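Local structure of trehalose monomycolate transport factor A (Mycolicibacterium smegmatis MC2 155, 6T84) at residues R12-K15 / S16-K19; K34-R38 / G39-T43; L104-G108 / P109-Y113; Q161-E164 / G165-T168. The protein is required for MmpL3-dependent transport of trehalose monomycolate to the cell wall, and for growth and cell elongation. All coordinates share one frame; numbering follows the deposited sequence.

Contact 1. Residues R12-K15 / S16-K19; sequences RRRK and SWAK. With SO4 (sulfate ion), chain B.
W17 and R14 lie side by side on one flank of the helix, pointing the same way, with the guanidinium and indole planes 76° apart. Followed outward, W17 starts with CB above the preceding turn, 3.5 Å from R13 O. With chi1 at 177° the indole swings away from its own backbone N and runs alongside R14. CG packs on the W162 ring, and the two indoles meet edge-to-face. On the six-membered ring CE3 is 3.9 Å from R14 CD, an oblique touch on the middle of the arginine chain. At the far edge NE1 gives its proton to D163 OD1, which satisfies the buried N-H. All this belongs to helix 10-21, near the start of the crystallised part of the N-terminal domain, which is sufficient for interaction with MmpL3; regular i to i+4 bonds run through it, such as A18 N to R14 O at 2.9 Å. The helix rests on strand 52-57 through R14, W17 and A18, all on V53. R14 folds at chi2 and chi3, and its guanidinium reaches a salt bridge with D66, the carbonyl of N51 and a cation-pi contact with W162; the acid probably offsets its buried charge. K15 and K19 stand on the exposed flank, where K19 N bonds K15 O at 3.0 Å. Near the helix start R12 N donates almost straight (172°) to O1 of a sulfate, probably from the crystallisation liquor, at 2.9 Å.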
loop_
_atom_site.group_PDB
_atom_site.type_symbol
_atom_site.label_atom_id
_atom_site.label_comp_id
_atom_site.label_asym_id
_atom_site.label_seq_id
_atom_site.Cartn_x
_atom_site.Cartn_y
_atom_site.Cartn_z
ATOM N N ARG A 12 16.152 -0.742 -15.474
ATOM C CA ARG A 12 16.501 -2.066 -15.952
ATOM C C ARG A 12 16.083 -3.125 -14.943
ATOM O O ARG A 12 15.543 -4.174 -15.320
ATOM C CB ARG A 12 18.014 -2.138 -16.172
ATOM C CG ARG A 12 18.545 -3.504 -16.549
ATOM C CD ARG A 12 20.053 -3.454 -16.767
ATOM N NE ARG A 12 20.415 -2.640 -17.927
ATOM C CZ ARG A 12 20.800 -1.368 -17.872
ATOM N NH1 ARG A 12 20.877 -0.739 -16.708
ATOM N NH2 ARG A 12 21.105 -0.721 -18.986
ATOM N N ARG A 13 16.349 -2.869 -13.660
ATOM C CA ARG A 13 16.020 -3.853 -12.626
ATOM C C ARG A 13 14.508 -4.013 -12.485
ATOM O O ARG A 13 14.030 -5.133 -12.311
ATOM C CB ARG A 13 16.669 -3.448 -11.296
ATOM C CG ARG A 13 18.180 -3.619 -11.313
ATOM C CD ARG A 13 18.925 -3.222 -9.987
ATOM N NE ARG A 13 18.883 -1.797 -9.601
ATOM C CZ ARG A 13 18.115 -1.304 -8.606
ATOM N NH1 ARG A 13 17.277 -2.102 -7.890
ATOM N NH2 ARG A 13 18.190 -0.003 -8.320
ATOM N N ARG A 14 13.746 -2.917 -12.590
ATOM C CA ARG A 14 12.297 -3.022 -12.496
ATOM C C ARG A 14 11.727 -3.773 -13.705
ATOM O O ARG A 14 10.794 -4.584 -13.560
ATOM C CB ARG A 14 11.696 -1.616 -12.334
ATOM C CG ARG A 14 10.150 -1.609 -12.130
ATOM C CD ARG A 14 9.773 -2.096 -10.714
ATOM N NE ARG A 14 10.406 -1.312 -9.634
ATOM C CZ ARG A 14 9.982 -0.132 -9.145
ATOM N NH1 ARG A 14 8.957 0.530 -9.705
ATOM N NH2 ARG A 14 10.648 0.447 -8.141
ATOM N N LYS A 15 12.268 -3.536 -14.902
ATOM C CA LYS A 15 11.854 -4.299 -16.089
ATOM C C LYS A 15 12.179 -5.792 -15.954
ATOM O O LYS A 15 11.359 -6.646 -16.334
ATOM C CB LYS A 15 12.524 -3.684 -17.347
ATOM C CG LYS A 15 11.754 -3.925 -18.635
ATOM C CD LYS A 15 12.453 -3.260 -19.827
ATOM C CE LYS A 15 12.584 -1.747 -19.678
ATOM N NZ LYS A 15 12.972 -1.076 -20.966
ATOM N N SER A 16 13.370 -6.133 -15.433
ATOM C CA SER A 16 13.709 -7.537 -15.216
ATOM C C SER A 16 12.743 -8.192 -14.237
ATOM O O SER A 16 12.320 -9.341 -14.434
ATOM C CB SER A 16 15.155 -7.662 -14.695
ATOM O OG SER A 16 15.517 -9.023 -14.377
ATOM N N TRP A 17 12.422 -7.501 -13.143
ATOM C CA TRP A 17 11.515 -8.046 -12.146
ATOM C C TRP A 17 10.118 -8.222 -12.725
ATOM O O TRP A 17 9.479 -9.250 -12.477
ATOM C CB TRP A 17 11.526 -7.091 -10.967
ATOM C CG TRP A 17 10.607 -7.427 -9.873
ATOM C CD1 TRP A 17 10.792 -8.383 -8.897
ATOM C CD2 TRP A 17 9.348 -6.812 -9.588
ATOM N NE1 TRP A 17 9.737 -8.380 -8.033
ATOM C CE2 TRP A 17 8.846 -7.420 -8.416
ATOM C CE3 TRP A 17 8.597 -5.785 -10.202
ATOM C CZ2 TRP A 17 7.633 -7.061 -7.840
ATOM C CZ3 TRP A 17 7.401 -5.421 -9.638
ATOM C CH2 TRP A 17 6.921 -6.063 -8.459
ATOM N N ALA A 18 9.649 -7.256 -13.512
ATOM C CA ALA A 18 8.363 -7.403 -14.186
ATOM C C ALA A 18 8.365 -8.651 -15.059
ATOM O O ALA A 18 7.416 -9.451 -15.051
ATOM C CB ALA A 18 8.088 -6.175 -15.055
ATOM N N LYS A 19 9.441 -8.860 -15.816
ATOM C CA LYS A 19 9.522 -10.053 -16.670
ATOM C C LYS A 19 9.470 -11.339 -15.831
ATOM O O LYS A 19 8.777 -12.284 -16.191
ATOM C CB LYS A 19 10.805 -10.011 -17.517
ATOM C CG LYS A 19 11.021 -11.243 -18.375
ATOM C CD LYS A 19 12.419 -11.147 -19.018
ATOM C CE LYS A 19 12.627 -12.267 -20.048
ATOM N NZ LYS A 19 13.968 -12.176 -20.703
HETATM S S SO4 B . 18.455 2.208 -16.269
HETATM O O1 SO4 B . 18.335 1.140 -15.293
HETATM O O2 SO4 B . 17.187 2.605 -16.906
HETATM O O3 SO4 B . 19.111 3.386 -15.682
HETATM O O4 SO4 B . 19.442 1.696 -17.214
#

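Contact 2. Residues K34-R38 / G39-T43; sequences KRWKR and GVMST
W36 and M41 form the tight side of this contact, lying side by side and pointing the same way. W36 CB is 3.7 Å from M41 CG, and M41 CB lies 3.5 Å from W36 O. The thioether chain bends at chi2 (-55°), which turns the methyl back along the tryptophan until CE is 4.1 Å from CE3, obliquely to the ring. Both side chains are buried: F65 and V73 pack against M41, while the W36 indole meets W148 edge-to-face. M41 is also gripped through its backbone, where its N donates to R38 O at 2.8 Å. The loose side is that of K37, which meets the second half mainly through its carbonyl, 3.5 Å from S42 CB, and whose ammonium end is exposed. The neighbouring backbone is held nonetheless: E145 takes the N-H groups of K37 and R38, and the R38 side chain extends away from the turn to a salt bridge with D100. G39 adopts a positive phi (55°) and V40 a helical conformation; together with the R38 O to M41 N bond these angles fit a type II' beta turn, here in the loop joining strands 28-29 and 49-50.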
loop_
_atom_site.group_PDB
_atom_site.type_symbol
_atom_site.label_atom_id
_atom_site.label_comp_id
_atom_site.label_asym_id
_atom_site.label_seq_id
_atom_site.Cartn_x
_atom_site.Cartn_y
_atom_site.Cartn_z
ATOM N N LYS A 34 -4.168 9.095 -10.272
ATOM C CA LYS A 34 -5.390 9.780 -9.907
ATOM C C LYS A 34 -6.376 8.872 -9.210
ATOM O O LYS A 34 -7.322 9.368 -8.599
ATOM C CB LYS A 34 -6.044 10.376 -11.163
ATOM C CG LYS A 34 -5.249 11.528 -11.769
ATOM C CD LYS A 34 -5.982 12.143 -12.967
ATOM C CE LYS A 34 -5.263 13.376 -13.511
ATOM N NZ LYS A 34 -3.931 13.055 -14.099
ATOM N N ARG A 35 -6.167 7.551 -9.230
ATOM C CA ARG A 35 -7.212 6.715 -8.670
ATOM C C ARG A 35 -7.095 6.564 -7.167
ATOM O O ARG A 35 -8.040 6.062 -6.552
ATOM C CB ARG A 35 -7.335 5.348 -9.347
ATOM C CG ARG A 35 -6.101 4.539 -9.398
ATOM C CD ARG A 35 -6.390 3.218 -10.096
ATOM N NE ARG A 35 -6.857 3.426 -11.462
ATOM C CZ ARG A 35 -8.016 2.981 -11.930
ATOM N NH1 ARG A 35 -8.827 2.278 -11.144
ATOM N NH2 ARG A 35 -8.356 3.238 -13.190
ATOM N N TRP A 36 -5.990 7.015 -6.576
ATOM C CA TRP A 36 -5.778 6.874 -5.131
ATOM C C TRP A 36 -5.579 8.231 -4.476
ATOM O O TRP A 36 -4.968 9.134 -5.066
ATOM C CB TRP A 36 -4.549 5.996 -4.847
ATOM C CG TRP A 36 -4.691 4.676 -5.503
ATOM C CD1 TRP A 36 -5.595 3.700 -5.192
ATOM C CD2 TRP A 36 -3.960 4.207 -6.627
ATOM N NE1 TRP A 36 -5.443 2.629 -6.054
ATOM C CE2 TRP A 36 -4.426 2.904 -6.926
ATOM C CE3 TRP A 36 -2.915 4.747 -7.389
ATOM C CZ2 TRP A 36 -3.918 2.157 -7.982
ATOM C CZ3 TRP A 36 -2.390 3.993 -8.426
ATOM C CH2 TRP A 36 -2.895 2.718 -8.719
ATOM N N LYS A 37 -6.134 8.397 -3.274
ATOM C CA LYS A 37 -6.204 9.716 -2.662
ATOM C C LYS A 37 -5.539 9.802 -1.299
ATOM O O LYS A 37 -5.339 10.920 -0.806
ATOM C CB LYS A 37 -7.673 10.158 -2.487
ATOM C CG LYS A 37 -8.529 10.038 -3.754
ATOM C CD LYS A 37 -8.289 11.220 -4.629
ATOM C CE LYS A 37 -9.359 11.354 -5.680
ATOM N NZ LYS A 37 -9.051 12.541 -6.529
ATOM N N ARG A 38 -5.242 8.673 -0.649
ATOM C CA ARG A 38 -4.788 8.707 0.742
ATOM C C ARG A 38 -3.359 8.169 0.862
ATOM O O ARG A 38 -2.643 8.086 -0.138
ATOM C CB ARG A 38 -5.779 7.936 1.628
ATOM C CG ARG A 38 -7.166 8.527 1.634
ATOM C CD ARG A 38 -7.943 7.998 2.829
ATOM N NE ARG A 38 -9.324 8.403 2.855
ATOM C CZ ARG A 38 -9.838 9.195 3.784
ATOM N NH1 ARG A 38 -9.085 9.686 4.765
ATOM N NH2 ARG A 38 -11.114 9.475 3.753
ATOM N N GLY A 39 -2.929 7.806 2.082
ATOM C CA GLY A 39 -1.565 7.342 2.274
ATOM C C GLY A 39 -0.589 8.363 1.745
ATOM O O GLY A 39 -0.756 9.578 1.953
ATOM N N VAL A 40 0.412 7.897 0.987
ATOM C CA VAL A 40 1.361 8.841 0.391
ATOM C C VAL A 40 0.775 9.702 -0.704
ATOM O O VAL A 40 1.410 10.698 -1.084
ATOM C CB VAL A 40 2.650 8.193 -0.158
ATOM C CG1 VAL A 40 3.377 7.519 0.927
ATOM C CG2 VAL A 40 2.351 7.206 -1.239
ATOM N N MET A 41 -0.413 9.376 -1.207
ATOM C CA MET A 41 -0.981 10.155 -2.305
ATOM C C MET A 41 -1.487 11.521 -1.854
ATOM O O MET A 41 -1.579 12.428 -2.682
ATOM C CB MET A 41 -2.122 9.410 -2.986
ATOM C CG MET A 41 -1.853 8.012 -3.401
ATOM S SD MET A 41 -0.401 7.845 -4.472
ATOM C CE MET A 41 -0.291 6.064 -4.541
ATOM N N SER A 42 -1.771 11.705 -0.563
ATOM C CA SER A 42 -2.297 13.003 -0.149
ATOM C C SER A 42 -1.209 14.063 -0.006
ATOM O O SER A 42 -1.499 15.256 -0.145
ATOM C CB SER A 42 -3.125 12.871 1.127
ATOM O OG SER A 42 -2.359 12.330 2.191
ATOM N N THR A 43 0.040 13.660 0.249
ATOM C CA THR A 43 1.146 14.596 0.428
ATOM C C THR A 43 1.961 14.818 -0.850
ATOM O O THR A 43 3.101 15.294 -0.783
ATOM C CB THR A 43 2.045 14.174 1.594
ATOM O OG1 THR A 43 2.583 12.866 1.352
ATOM C CG2 THR A 43 1.253 14.160 2.899
#

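Contact 3. Residues L104-G108 / P109-Y113; sequences LGAIG and PRMVY
I107 and V112 slant across each other on one face of the beta hairpin formed by strands 102-107 and 110-114, with I107 CD1 3.6 Å from V112 CG2. V112 is modelled in two conformers, and in the one described, to which its side-chain contacts apply, it straddles two neighbours. Its CG1 stands opposite the backbone N (chi1 -175°) and is turned to L104, whose chain runs beside it in the same direction, CD2 4.2 Å from CG1; its CG2 takes the isoleucine. L104 continues onto helix 117-123 and I107 onto helix 126-134, so this apolar row joins the hairpin to both helices. On the reverse face lies the non-hydrogen-bonded pair A106 and M111: the methionine bends at chi2 (-81°) and lays SD against A106 CB at 3.7 Å. R110 shares the face of I107 but extends away from it, its guanidinium bound by the carbonyls of A132, A135, P136 and A139.

The two strands do not keep step throughout. L104 and G105 both face V112 in a classic bulge, and V112 O receives L104 N at 2.8 Å and, weakly, G105 N at 3.4 Å. Beyond it V112 N bonds G105 O almost straight (173°). The chain reverses through a type II' turn from I107 to R110, in which G108 supplies the positive phi and P109 follows. The paired I107 and R110 exchange two backbone bonds. A water bridges the turn, donating to G108 O at 2.6 Å and to R110 O at 2.9 Å.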
loop_
_atom_site.group_PDB
_atom_site.type_symbol
_atom_site.label_atom_id
_atom_site.label_comp_id
_atom_site.label_asym_id
_atom_site.label_seq_id
_atom_site.Cartn_x
_atom_site.Cartn_y
_atom_site.Cartn_z
ATOM N N LEU A 104 -6.216 4.997 16.273
ATOM C CA LEU A 104 -6.750 3.904 17.084
ATOM C C LEU A 104 -5.763 3.450 18.161
ATOM O O LEU A 104 -6.160 3.251 19.321
ATOM C CB LEU A 104 -7.105 2.724 16.166
ATOM C CG LEU A 104 -7.568 1.449 16.912
ATOM C CD1 LEU A 104 -8.840 1.692 17.735
ATOM C CD2 LEU A 104 -7.729 0.226 16.004
ATOM N N GLY A 105 -4.491 3.263 17.825
ATOM C CA GLY A 105 -3.543 2.843 18.854
ATOM C C GLY A 105 -2.216 2.425 18.232
ATOM O O GLY A 105 -2.055 2.393 17.010
ATOM N N ALA A 106 -1.248 2.161 19.083
ATOM C CA ALA A 106 0.063 1.683 18.667
ATOM C C ALA A 106 0.081 0.167 18.633
ATOM O O ALA A 106 -0.535 -0.513 19.485
ATOM C CB ALA A 106 1.121 2.111 19.667
ATOM N N ILE A 107 0.854 -0.380 17.687
ATOM C CA ILE A 107 1.202 -1.804 17.696
ATOM C C ILE A 107 2.671 -1.905 17.338
ATOM O O ILE A 107 3.042 -1.778 16.164
ATOM C CB ILE A 107 0.376 -2.669 16.733
ATOM C CG1 ILE A 107 -1.123 -2.418 16.853
ATOM C CG2 ILE A 107 0.721 -4.170 16.957
ATOM C CD1 ILE A 107 -1.955 -3.184 15.761
ATOM N N GLY A 108 3.502 -2.191 18.314
ATOM C CA GLY A 108 4.893 -2.393 17.996
ATOM C C GLY A 108 5.525 -1.176 17.365
ATOM O O GLY A 108 5.470 -0.061 17.894
ATOM N N PRO A 109 6.149 -1.378 16.203
ATOM C CA PRO A 109 6.842 -0.290 15.531
ATOM C C PRO A 109 5.887 0.629 14.802
ATOM O O PRO A 109 6.353 1.567 14.132
ATOM C CB PRO A 109 7.724 -1.058 14.521
ATOM C CG PRO A 109 6.893 -2.248 14.160
ATOM C CD PRO A 109 6.260 -2.661 15.468
ATOM N N ARG A 110 4.561 0.337 14.838
ATOM C CA ARG A 110 3.571 1.024 13.991
ATOM C C ARG A 110 2.464 1.677 14.815
ATOM O O ARG A 110 2.251 1.387 16.010
ATOM C CB ARG A 110 2.967 0.008 12.985
ATOM C CG ARG A 110 3.945 -0.363 11.869
ATOM C CD ARG A 110 3.627 -1.645 11.161
ATOM N NE ARG A 110 4.407 -1.705 9.945
ATOM C CZ ARG A 110 5.436 -2.474 9.711
ATOM N NH1 ARG A 110 5.836 -3.379 10.612
ATOM N NH2 ARG A 110 6.047 -2.353 8.562
ATOM N N MET A 111 1.708 2.548 14.125
ATOM C CA MET A 111 0.484 3.139 14.624
ATOM C C MET A 111 -0.629 2.834 13.641
ATOM O O MET A 111 -0.391 2.786 12.431
ATOM C CB MET A 111 0.647 4.672 14.748
ATOM C CG MET A 111 1.778 5.098 15.670
ATOM S SD MET A 111 1.144 4.994 17.341
ATOM C CE MET A 111 2.629 5.404 18.311
ATOM N N VAL A 112 -1.827 2.597 14.166
ATOM C CA VAL A 112 -3.017 2.324 13.370
ATOM C C VAL A 112 -3.939 3.531 13.440
ATOM O O VAL A 112 -4.267 3.992 14.541
ATOM C CB VAL A 112 -3.768 1.085 13.893
ATOM C CG1 VAL A 112 -4.941 0.768 12.966
ATOM C CG2 VAL A 112 -2.813 -0.107 14.041
ATOM N N TYR A 113 -4.380 4.006 12.268
ATOM C CA TYR A 113 -5.330 5.104 12.152
ATOM C C TYR A 113 -6.532 4.578 11.365
ATOM O O TYR A 113 -6.390 3.715 10.475
ATOM C CB TYR A 113 -4.708 6.312 11.390
ATOM C CG TYR A 113 -3.455 6.805 12.052
ATOM C CD1 TYR A 113 -2.219 6.224 11.745
ATOM C CD2 TYR A 113 -3.481 7.832 12.954
ATOM C CE1 TYR A 113 -1.035 6.691 12.296
ATOM C CE2 TYR A 113 -2.267 8.269 13.564
ATOM C CZ TYR A 113 -1.081 7.682 13.222
ATOM O OH TYR A 113 0.105 8.050 13.826
HETATM O O HOH W 1 4.205 2.230 17.950
#

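Contact 4. Residues Q161-E164 / G165-T168; sequences QWDE and GLRT
E164, G165 and L166 have the most surface buried by this contact, and E164 works with T168, one helical turn on, their side chains crossing at about a right angle. E164 O is gripped twice, by T168 N at 2.8 Å and by the hydroxyl OG1, also at 2.8 Å; the hydroxyl comes from above the carbonyl plane, 43° out of it. T168 keeps OG1 beside its own backbone N (chi1 -61°), which aims the hydroxyl back at this carbonyl. The glutamate bends at chi2 (53°), curling its carboxylate toward the threonine, where OE2 stops 3.6 Å from OG1. A water spans that distance, donating to OE2 at 3.0 Å and to OG1 at 2.9 Å. Both side chains also rest on P136.

G165 is buried in the middle of helix 159-175, where, with no CB to press against Q161 O, the turn packs closely. Its N donates to Q161 O at 2.8 Å. L166 leans back over the preceding turn, CB 3.6 Å from D163 O, then packs on W17 and H21 of helix 10-21. D163 OD1, besides its bond from W17 NE1, accepts one from H21 NE2.

With its proton committed to E164 O, the threonine hydroxyl can only accept from the water. That water spends both protons on the pair, so the carboxylate, probably ionised, is tied to T168 through solvent.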
loop_
_atom_site.group_PDB
_atom_site.type_symbol
_atom_site.label_atom_id
_atom_site.label_comp_id
_atom_site.label_asym_id
_atom_site.label_seq_id
_atom_site.Cartn_x
_atom_site.Cartn_y
_atom_site.Cartn_z
ATOM N N GLN A 161 13.115 -6.465 -1.943
ATOM C CA GLN A 161 12.111 -5.694 -1.217
ATOM C C GLN A 161 10.813 -5.562 -2.017
ATOM O O GLN A 161 9.730 -5.530 -1.413
ATOM C CB GLN A 161 12.653 -4.326 -0.841
ATOM C CG GLN A 161 13.580 -4.520 0.381
ATOM C CD GLN A 161 14.507 -3.360 0.621
ATOM O OE1 GLN A 161 15.041 -2.779 -0.316
ATOM N NE2 GLN A 161 14.726 -3.026 1.895
ATOM N N TRP A 162 10.887 -5.502 -3.357
ATOM C CA TRP A 162 9.647 -5.499 -4.143
ATOM C C TRP A 162 8.919 -6.815 -3.977
ATOM O O TRP A 162 7.696 -6.822 -3.776
ATOM C CB TRP A 162 9.923 -5.228 -5.637
ATOM C CG TRP A 162 10.726 -3.975 -5.888
ATOM C CD1 TRP A 162 10.815 -2.872 -5.079
ATOM C CD2 TRP A 162 11.601 -3.741 -7.004
ATOM N NE1 TRP A 162 11.692 -1.960 -5.637
ATOM C CE2 TRP A 162 12.203 -2.476 -6.805
ATOM C CE3 TRP A 162 11.946 -4.494 -8.147
ATOM C CZ2 TRP A 162 13.157 -1.942 -7.702
ATOM C CZ3 TRP A 162 12.849 -3.950 -9.054
ATOM C CH2 TRP A 162 13.449 -2.684 -8.829
ATOM N N ASP A 163 9.645 -7.943 -4.003
ATOM C CA ASP A 163 8.993 -9.233 -3.757
ATOM C C ASP A 163 8.405 -9.297 -2.342
ATOM O O ASP A 163 7.281 -9.776 -2.161
ATOM C CB ASP A 163 9.997 -10.357 -3.952
ATOM C CG ASP A 163 10.153 -10.762 -5.398
ATOM O OD1 ASP A 163 9.290 -10.376 -6.228
ATOM O OD2 ASP A 163 11.110 -11.507 -5.697
ATOM N N GLU A 164 9.136 -8.820 -1.319
ATOM C CA GLU A 164 8.553 -8.852 0.000
ATOM C C GLU A 164 7.354 -7.912 0.083
ATOM O O GLU A 164 6.385 -8.183 0.785
ATOM C CB GLU A 164 9.628 -8.444 1.011
ATOM C CG GLU A 164 9.183 -8.523 2.492
ATOM C CD GLU A 164 8.588 -9.877 2.945
ATOM O OE1 GLU A 164 8.895 -10.949 2.369
ATOM O OE2 GLU A 164 7.798 -9.859 3.913
ATOM N N GLY A 165 7.365 -6.826 -0.696
ATOM C CA GLY A 165 6.226 -5.916 -0.702
ATOM C C GLY A 165 4.982 -6.550 -1.282
ATOM O O GLY A 165 3.863 -6.296 -0.804
ATOM N N LEU A 166 5.146 -7.358 -2.345
ATOM C CA LEU A 166 3.990 -8.105 -2.853
ATOM C C LEU A 166 3.420 -8.989 -1.769
ATOM O O LEU A 166 2.207 -9.043 -1.599
ATOM C CB LEU A 166 4.313 -8.969 -4.080
ATOM C CG LEU A 166 4.760 -8.297 -5.371
ATOM C CD1 LEU A 166 5.030 -9.400 -6.368
ATOM C CD2 LEU A 166 3.693 -7.314 -5.865
ATOM N N ARG A 167 4.279 -9.696 -1.025
ATOM C CA ARG A 167 3.758 -10.549 0.042
ATOM C C ARG A 167 3.105 -9.721 1.141
ATOM O O ARG A 167 2.084 -10.130 1.715
ATOM C CB ARG A 167 4.877 -11.425 0.615
ATOM C CG ARG A 167 4.412 -12.407 1.674
ATOM C CD ARG A 167 3.361 -13.344 1.113
ATOM N NE ARG A 167 3.904 -14.169 0.037
ATOM C CZ ARG A 167 3.177 -14.974 -0.730
ATOM N NH1 ARG A 167 1.869 -15.068 -0.547
ATOM N NH2 ARG A 167 3.761 -15.689 -1.680
ATOM N N THR A 168 3.695 -8.563 1.471
ATOM C CA THR A 168 3.150 -7.727 2.538
ATOM C C THR A 168 1.771 -7.175 2.164
ATOM O O THR A 168 0.848 -7.193 2.991
ATOM C CB THR A 168 4.147 -6.615 2.831
ATOM O OG1 THR A 168 5.385 -7.238 3.270
ATOM C CG2 THR A 168 3.639 -5.706 4.019
HETATM O O HOH W 2 5.236 -9.154 5.406
#

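Contacts 1 and 4 are successive turns within helices 10-21 and 159-175, which pack on each other through tryptophans, an arginine and an aspartate; their centres lie 14 Å apart. Contact 1 is the more peripheral, with lysines on its outer flank. Contacts 2 and 4 sit about 10 and 11 Å from the chain centre, on opposite sides of it. Contact 2 relies on apolar packing of a tryptophan and a methionine; contact 4 relies on backbone, hydroxyl and water bonds. Contacts 2 and 3 share the same turn type, each with a glycine at positive phi, yet contact 3, a hairpin at the sheet edge, is partly buried, one face packed on helices 117-123 and 126-134 and G108 of its turn exposed.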